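Local coordinates for PqqA binding protein (Xanthomonas campestris pv. campestris, PDB 3G2B) that probably binds the precursor peptide PqqA and presents it to the enzyme PqqE in the biosynthesis of pyrroloquinoline quinone, at residues A17-Q22 with W30-P35; P35-E40 with K90-L95. One frame throughout, in Å; residues are numbered along the deposited sequence.

Interaction 1: A17-Q22 with W30-P35; sequences AGVRLQ and WVLLAP
Leu21 lies obliquely against the rim of the Trp30 indole. Leu21 CG sits 3.7 Å from Trp30 CE3, near the ring plane, so the branch meets the ring at its edge. Both methyls of Leu21 stay close to the same benzo edge. Leu21 CG is anti to the backbone N (chi1 -178°), which turns the branch toward this edge. Leu21 CD1 also touches Leu32 CD2 at 4.2 Å. Leu21 and Leu32 form a non-hydrogen-bonded pair, with both side chains on one face of the sheet.

The segments belong to an antiparallel beta hairpin made by strands 20-24 and 29-41. Two hydrogen-bonded pairs, Arg20 with Leu33 and Gln22 with Val31, flank the Leu21-Leu32 pair. Leu33 N gives an almost straight bond of 2.8 Å to Arg20 O. The return bond, Arg20 N to Leu33 O, is longer at 3.2 Å. Leu33 O also receives the CA-H of Val19.

On the other face the side chains of Gln22 and Val31 run alongside each other in the same direction. There Gln22 NE2 is 4.0 Å from Val31 CG2. At the open end of the hairpin, Val19 CG2 rests on Pro35 CD at 3.9 Å. Gly18 has positive phi (87°), which suits glycine, and Pro35 packs close to its backbone. Beyond the hairpin, Leu46 of the second subunit packs on both Leu21 and Trp30.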
loop_
_atom_site.group_PDB
_atom_site.type_symbol
_atom_site.label_atom_id
_atom_site.label_comp_id
_atom_site.label_asym_id
_atom_site.label_seq_id
_atom_site.Cartn_x
_atom_site.Cartn_y
_atom_site.Cartn_z
ATOM N N ALA A 17 -13.234 -1.429 -0.112
ATOM C CA ALA A 17 -14.030 -2.130 0.885
ATOM C C ALA A 17 -13.268 -2.252 2.191
ATOM O O ALA A 17 -12.079 -2.560 2.202
ATOM C CB ALA A 17 -14.397 -3.516 0.373
ATOM N N GLY A 18 -13.956 -2.008 3.298
ATOM C CA GLY A 18 -13.307 -2.113 4.588
ATOM C C GLY A 18 -12.624 -0.837 5.029
ATOM O O GLY A 18 -12.332 -0.673 6.213
ATOM N N VAL A 19 -12.349 0.066 4.092
ATOM C CA VAL A 19 -11.710 1.324 4.455
ATOM C C VAL A 19 -12.817 2.233 4.955
ATOM O O VAL A 19 -13.691 2.642 4.194
ATOM C CB VAL A 19 -11.009 1.983 3.252
ATOM C CG1 VAL A 19 -10.416 3.323 3.663
ATOM C CG2 VAL A 19 -9.914 1.070 2.729
ATOM N N ARG A 20 -12.793 2.543 6.244
ATOM C CA ARG A 20 -13.840 3.389 6.788
ATOM C C ARG A 20 -13.343 4.613 7.526
ATOM O O ARG A 20 -12.242 4.635 8.069
ATOM C CB ARG A 20 -14.756 2.562 7.690
ATOM C CG ARG A 20 -14.072 1.900 8.867
ATOM C CD ARG A 20 -14.975 0.821 9.456
ATOM N NE ARG A 20 -14.412 0.198 10.649
ATOM C CZ ARG A 20 -14.374 0.769 11.849
ATOM N NH1 ARG A 20 -13.838 0.120 12.875
ATOM N NH2 ARG A 20 -14.877 1.984 12.027
ATOM N N LEU A 21 -14.175 5.645 7.517
ATOM C CA LEU A 21 -13.854 6.892 8.184
ATOM C C LEU A 21 -14.209 6.749 9.658
ATOM O O LEU A 21 -15.271 6.227 9.995
ATOM C CB LEU A 21 -14.667 8.028 7.561
ATOM C CG LEU A 21 -14.433 9.435 8.105
ATOM C CD1 LEU A 21 -12.996 9.848 7.841
ATOM C CD2 LEU A 21 -15.398 10.405 7.435
ATOM N N GLN A 22 -13.315 7.198 10.534
ATOM C CA GLN A 22 -13.557 7.136 11.972
ATOM C C GLN A 22 -13.155 8.428 12.660
ATOM O O GLN A 22 -12.124 9.026 12.347
ATOM C CB GLN A 22 -12.788 5.985 12.637
ATOM C CG GLN A 22 -12.760 6.108 14.167
ATOM C CD GLN A 22 -11.982 5.002 14.862
ATOM O OE1 GLN A 22 -12.537 3.962 15.226
ATOM N NE2 GLN A 22 -10.685 5.222 15.043
ATOM N N TRP A 30 -9.618 12.816 12.722
ATOM C CA TRP A 30 -10.399 11.894 11.923
ATOM C C TRP A 30 -9.383 11.052 11.174
ATOM O O TRP A 30 -8.316 11.538 10.822
ATOM C CB TRP A 30 -11.295 12.647 10.937
ATOM C CG TRP A 30 -12.461 13.311 11.599
ATOM C CD1 TRP A 30 -12.439 14.447 12.360
ATOM C CD2 TRP A 30 -13.819 12.866 11.583
ATOM N NE1 TRP A 30 -13.702 14.733 12.817
ATOM C CE2 TRP A 30 -14.569 13.780 12.354
ATOM C CE3 TRP A 30 -14.478 11.780 10.989
ATOM C CZ2 TRP A 30 -15.946 13.643 12.550
ATOM C CZ3 TRP A 30 -15.852 11.645 11.183
ATOM C CH2 TRP A 30 -16.570 12.573 11.957
ATOM N N VAL A 31 -9.709 9.788 10.945
ATOM C CA VAL A 31 -8.793 8.900 10.247
ATOM C C VAL A 31 -9.543 7.935 9.348
ATOM O O VAL A 31 -10.767 7.811 9.419
ATOM C CB VAL A 31 -7.967 8.036 11.242
ATOM C CG1 VAL A 31 -7.225 8.924 12.236
ATOM C CG2 VAL A 31 -8.888 7.077 11.988
ATOM N N LEU A 32 -8.789 7.277 8.477
ATOM C CA LEU A 32 -9.333 6.242 7.619
ATOM C C LEU A 32 -8.697 4.994 8.200
ATOM O O LEU A 32 -7.490 4.974 8.455
ATOM C CB LEU A 32 -8.883 6.403 6.166
ATOM C CG LEU A 32 -9.571 7.495 5.350
ATOM C CD1 LEU A 32 -8.919 7.585 3.979
ATOM C CD2 LEU A 32 -11.053 7.182 5.209
ATOM N N LEU A 33 -9.507 3.972 8.442
ATOM C CA LEU A 33 -9.001 2.717 8.978
ATOM C C LEU A 33 -8.959 1.747 7.814
ATOM O O LEU A 33 -9.993 1.460 7.209
ATOM C CB LEU A 33 -9.937 2.168 10.059
ATOM C CG LEU A 33 -10.201 3.039 11.286
ATOM C CD1 LEU A 33 -8.898 3.312 12.014
ATOM C CD2 LEU A 33 -10.861 4.332 10.848
ATOM N N ALA A 34 -7.763 1.269 7.487
ATOM C CA ALA A 34 -7.583 0.319 6.391
ATOM C C ALA A 34 -7.606 -1.079 6.998
ATOM O O ALA A 34 -6.966 -1.331 8.016
ATOM C CB ALA A 34 -6.257 0.566 5.697
ATOM N N PRO A 35 -8.344 -2.010 6.376
ATOM C CA PRO A 35 -8.442 -3.380 6.876
ATOM C C PRO A 35 -7.172 -4.199 6.703
ATOM O O PRO A 35 -6.311 -3.870 5.885
ATOM C CB PRO A 35 -9.594 -3.955 6.063
ATOM C CG PRO A 35 -9.411 -3.285 4.744
ATOM C CD PRO A 35 -9.125 -1.846 5.136
#

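Interaction 2: P35-E40 with K90-L95; sequences PERVVE and KRLLRL. With PO4 (phosphate ion), chain B; PO4 (phosphate ion), chain C.
Arg37 NH2 donates to the carbonyl O of Lys90 at 2.8 Å. The donor is tilted 25° from the carbonyl plane. NH1 adds only a weak, bent bond to the same oxygen, so NH2 does most of the holding. The Arg37 chain bends at chi3 (-70°) to bring the group there. Arg37 NH2 also bonds O1 of the chain B phosphate at 3.1 Å, in the guanidinium plane. Lys90 NZ takes O2 of this phosphate at 2.7 Å, after a bend at chi4 (-59°). The ion thus bridges the two segments.

A second phosphate, in chain C, is held by Arg91. NE bonds its O1, and Arg91 NH1 bonds O2 of the chain C phosphate at 2.8 Å. A water joins that O1 to Arg91 O and makes a weak bond to Arg37 NH1. Arg91 is the C-prime residue of a Schellman motif that ends helix 73-89.

Outward from the polar centre, Val39 and Leu92 meet tip to tip, with Val39 CG2 and Leu92 CD1 3.8 Å apart. Val39 CG2 also touches Lys90 CD at 3.6 Å. Both Val39 and Leu92 pack on Leu87 of the helix.

Arg37 and Lys90 of the second subunit also take part in phosphate binding. The phosphates probably come from the crystallisation liquor. The basic groups gathered round each phosphate are consistent with two places suited to anions, and the bound ions probably offset part of their positive charge.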
loop_
_atom_site.group_PDB
_atom_site.type_symbol
_atom_site.label_atom_id
_atom_site.label_comp_id
_atom_site.label_asym_id
_atom_site.label_seq_id
_atom_site.Cartn_x
_atom_site.Cartn_y
_atom_site.Cartn_z
ATOM N N PRO A 35 -8.344 -2.010 6.376
ATOM C CA PRO A 35 -8.442 -3.380 6.876
ATOM C C PRO A 35 -7.172 -4.199 6.703
ATOM O O PRO A 35 -6.311 -3.870 5.885
ATOM C CB PRO A 35 -9.594 -3.955 6.063
ATOM C CG PRO A 35 -9.411 -3.285 4.744
ATOM C CD PRO A 35 -9.125 -1.846 5.136
ATOM N N GLU A 36 -7.067 -5.265 7.488
ATOM C CA GLU A 36 -5.926 -6.163 7.401
ATOM C C GLU A 36 -5.933 -6.735 5.990
ATOM O O GLU A 36 -6.993 -6.855 5.371
ATOM C CB GLU A 36 -6.068 -7.296 8.422
ATOM C CG GLU A 36 -6.078 -6.826 9.864
ATOM C CD GLU A 36 -6.169 -7.974 10.852
ATOM O OE1 GLU A 36 -6.164 -7.706 12.073
ATOM O OE2 GLU A 36 -6.244 -9.141 10.409
ATOM N N ARG A 37 -4.759 -7.083 5.474
ATOM C CA ARG A 37 -4.672 -7.631 4.128
ATOM C C ARG A 37 -3.976 -8.983 4.125
ATOM O O ARG A 37 -3.248 -9.326 5.059
ATOM C CB ARG A 37 -3.923 -6.667 3.209
ATOM C CG ARG A 37 -4.659 -5.358 2.945
ATOM C CD ARG A 37 -3.731 -4.359 2.271
ATOM N NE ARG A 37 -2.693 -3.888 3.184
ATOM C CZ ARG A 37 -1.519 -3.402 2.791
ATOM N NH1 ARG A 37 -0.634 -2.991 3.688
ATOM N NH2 ARG A 37 -1.224 -3.345 1.500
ATOM N N VAL A 38 -4.221 -9.745 3.066
ATOM C CA VAL A 38 -3.635 -11.068 2.907
ATOM C C VAL A 38 -2.915 -11.112 1.567
ATOM O O VAL A 38 -3.495 -10.778 0.531
ATOM C CB VAL A 38 -4.730 -12.161 2.936
ATOM C CG1 VAL A 38 -4.107 -13.536 2.754
ATOM C CG2 VAL A 38 -5.490 -12.097 4.249
ATOM N N VAL A 39 -1.645 -11.504 1.592
ATOM C CA VAL A 39 -0.851 -11.596 0.378
ATOM C C VAL A 39 -0.311 -13.021 0.265
ATOM O O VAL A 39 0.433 -13.478 1.130
ATOM C CB VAL A 39 0.326 -10.590 0.406
ATOM C CG1 VAL A 39 1.167 -10.733 -0.845
ATOM C CG2 VAL A 39 -0.215 -9.163 0.522
ATOM N N GLU A 40 -0.696 -13.719 -0.798
ATOM C CA GLU A 40 -0.261 -15.098 -1.004
ATOM C C GLU A 40 1.210 -15.208 -1.400
ATOM O O GLU A 40 1.703 -14.432 -2.220
ATOM C CB GLU A 40 -1.132 -15.762 -2.074
ATOM C CG GLU A 40 -0.750 -17.207 -2.375
ATOM C CD GLU A 40 -1.666 -17.854 -3.401
ATOM O OE1 GLU A 40 -1.462 -19.047 -3.714
ATOM O OE2 GLU A 40 -2.589 -17.172 -3.897
ATOM N N LYS A 90 3.069 -3.183 -2.154
ATOM C CA LYS A 90 1.989 -3.413 -1.204
ATOM C C LYS A 90 2.252 -2.817 0.177
ATOM O O LYS A 90 1.491 -3.055 1.113
ATOM C CB LYS A 90 1.694 -4.912 -1.100
ATOM C CG LYS A 90 1.079 -5.494 -2.373
ATOM C CD LYS A 90 0.723 -6.961 -2.211
ATOM C CE LYS A 90 0.142 -7.553 -3.492
ATOM N NZ LYS A 90 -1.096 -6.861 -3.958
ATOM N N ARG A 91 3.330 -2.038 0.290
ATOM C CA ARG A 91 3.699 -1.362 1.537
ATOM C C ARG A 91 3.968 -2.342 2.676
ATOM O O ARG A 91 3.606 -2.081 3.827
ATOM C CB ARG A 91 2.572 -0.417 1.971
ATOM C CG ARG A 91 1.768 0.197 0.831
ATOM C CD ARG A 91 2.404 1.450 0.286
ATOM N NE ARG A 91 2.430 2.517 1.283
ATOM C CZ ARG A 91 2.863 3.749 1.040
ATOM N NH1 ARG A 91 2.858 4.660 2.002
ATOM N NH2 ARG A 91 3.295 4.070 -0.171
ATOM N N LEU A 92 4.612 -3.462 2.373
ATOM C CA LEU A 92 4.868 -4.459 3.401
ATOM C C LEU A 92 6.309 -4.495 3.893
ATOM O O LEU A 92 6.613 -5.208 4.846
ATOM C CB LEU A 92 4.494 -5.848 2.876
ATOM C CG LEU A 92 3.071 -6.041 2.344
ATOM C CD1 LEU A 92 2.923 -7.454 1.807
ATOM C CD2 LEU A 92 2.071 -5.777 3.451
ATOM N N LEU A 93 7.186 -3.708 3.274
ATOM C CA LEU A 93 8.598 -3.740 3.640
ATOM C C LEU A 93 9.224 -2.457 4.154
ATOM O O LEU A 93 8.753 -1.354 3.871
ATOM C CB LEU A 93 9.425 -4.190 2.435
ATOM C CG LEU A 93 8.951 -5.401 1.633
ATOM C CD1 LEU A 93 9.857 -5.579 0.413
ATOM C CD2 LEU A 93 8.958 -6.636 2.507
ATOM N N ARG A 94 10.304 -2.636 4.911
ATOM C CA ARG A 94 11.108 -1.540 5.435
ATOM C C ARG A 94 12.442 -1.700 4.698
ATOM O O ARG A 94 13.045 -2.774 4.727
ATOM C CB ARG A 94 11.321 -1.683 6.946
ATOM C CG ARG A 94 12.325 -0.683 7.522
ATOM C CD ARG A 94 12.387 -0.764 9.045
ATOM N NE ARG A 94 12.907 -2.042 9.522
ATOM C CZ ARG A 94 14.171 -2.433 9.389
ATOM N NH1 ARG A 94 15.053 -1.641 8.792
ATOM N NH2 ARG A 94 14.554 -3.616 9.851
ATOM N N LEU A 95 12.896 -0.651 4.021
ATOM C CA LEU A 95 14.148 -0.733 3.277
ATOM C C LEU A 95 15.291 -0.002 3.968
ATOM O O LEU A 95 15.038 0.644 5.006
ATOM C CB LEU A 95 13.952 -0.171 1.868
ATOM C CG LEU A 95 12.822 -0.806 1.052
ATOM C CD1 LEU A 95 12.613 -0.010 -0.224
ATOM C CD2 LEU A 95 13.157 -2.260 0.741
ATOM O OXT LEU A 95 16.430 -0.086 3.460
HETATM P P PO4 B . -3.359 -4.876 -1.676
HETATM O O1 PO4 B . -2.849 -3.489 -1.124
HETATM O O2 PO4 B . -2.969 -5.015 -3.198
HETATM O O3 PO4 B . -2.699 -6.042 -0.844
HETATM O O4 PO4 B . -4.925 -4.961 -1.530
HETATM P P PO4 C . 1.179 3.066 5.203
HETATM O O1 PO4 C . 1.026 1.976 4.074
HETATM O O2 PO4 C . 2.060 4.261 4.668
HETATM O O3 PO4 C . -0.248 3.595 5.614
HETATM O O4 PO4 C . 1.877 2.429 6.464
HETATM O O HOH W 1 1.589 -0.918 4.892
#

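How the interactions relate
From the N terminus, the chain first reaches 17-22 and turns back through a short loop to 30-35. Interaction 1 closes that hairpin. The strand then runs on through Pro35, the residue common to both contacts, into 35-40. Three helices follow, 44-51, 58-68 and 73-89, before the chain returns at 90-95. Interaction 2 closes this much longer loop of 49 residues. The two closures are in series and neither nests nor crosses, and their centres lie about 16 Å apart. Strand 29-41 therefore joins the outlying hairpin to the C-terminal end of the helical part. Both contacts also touch the second subunit, where the sheet continues.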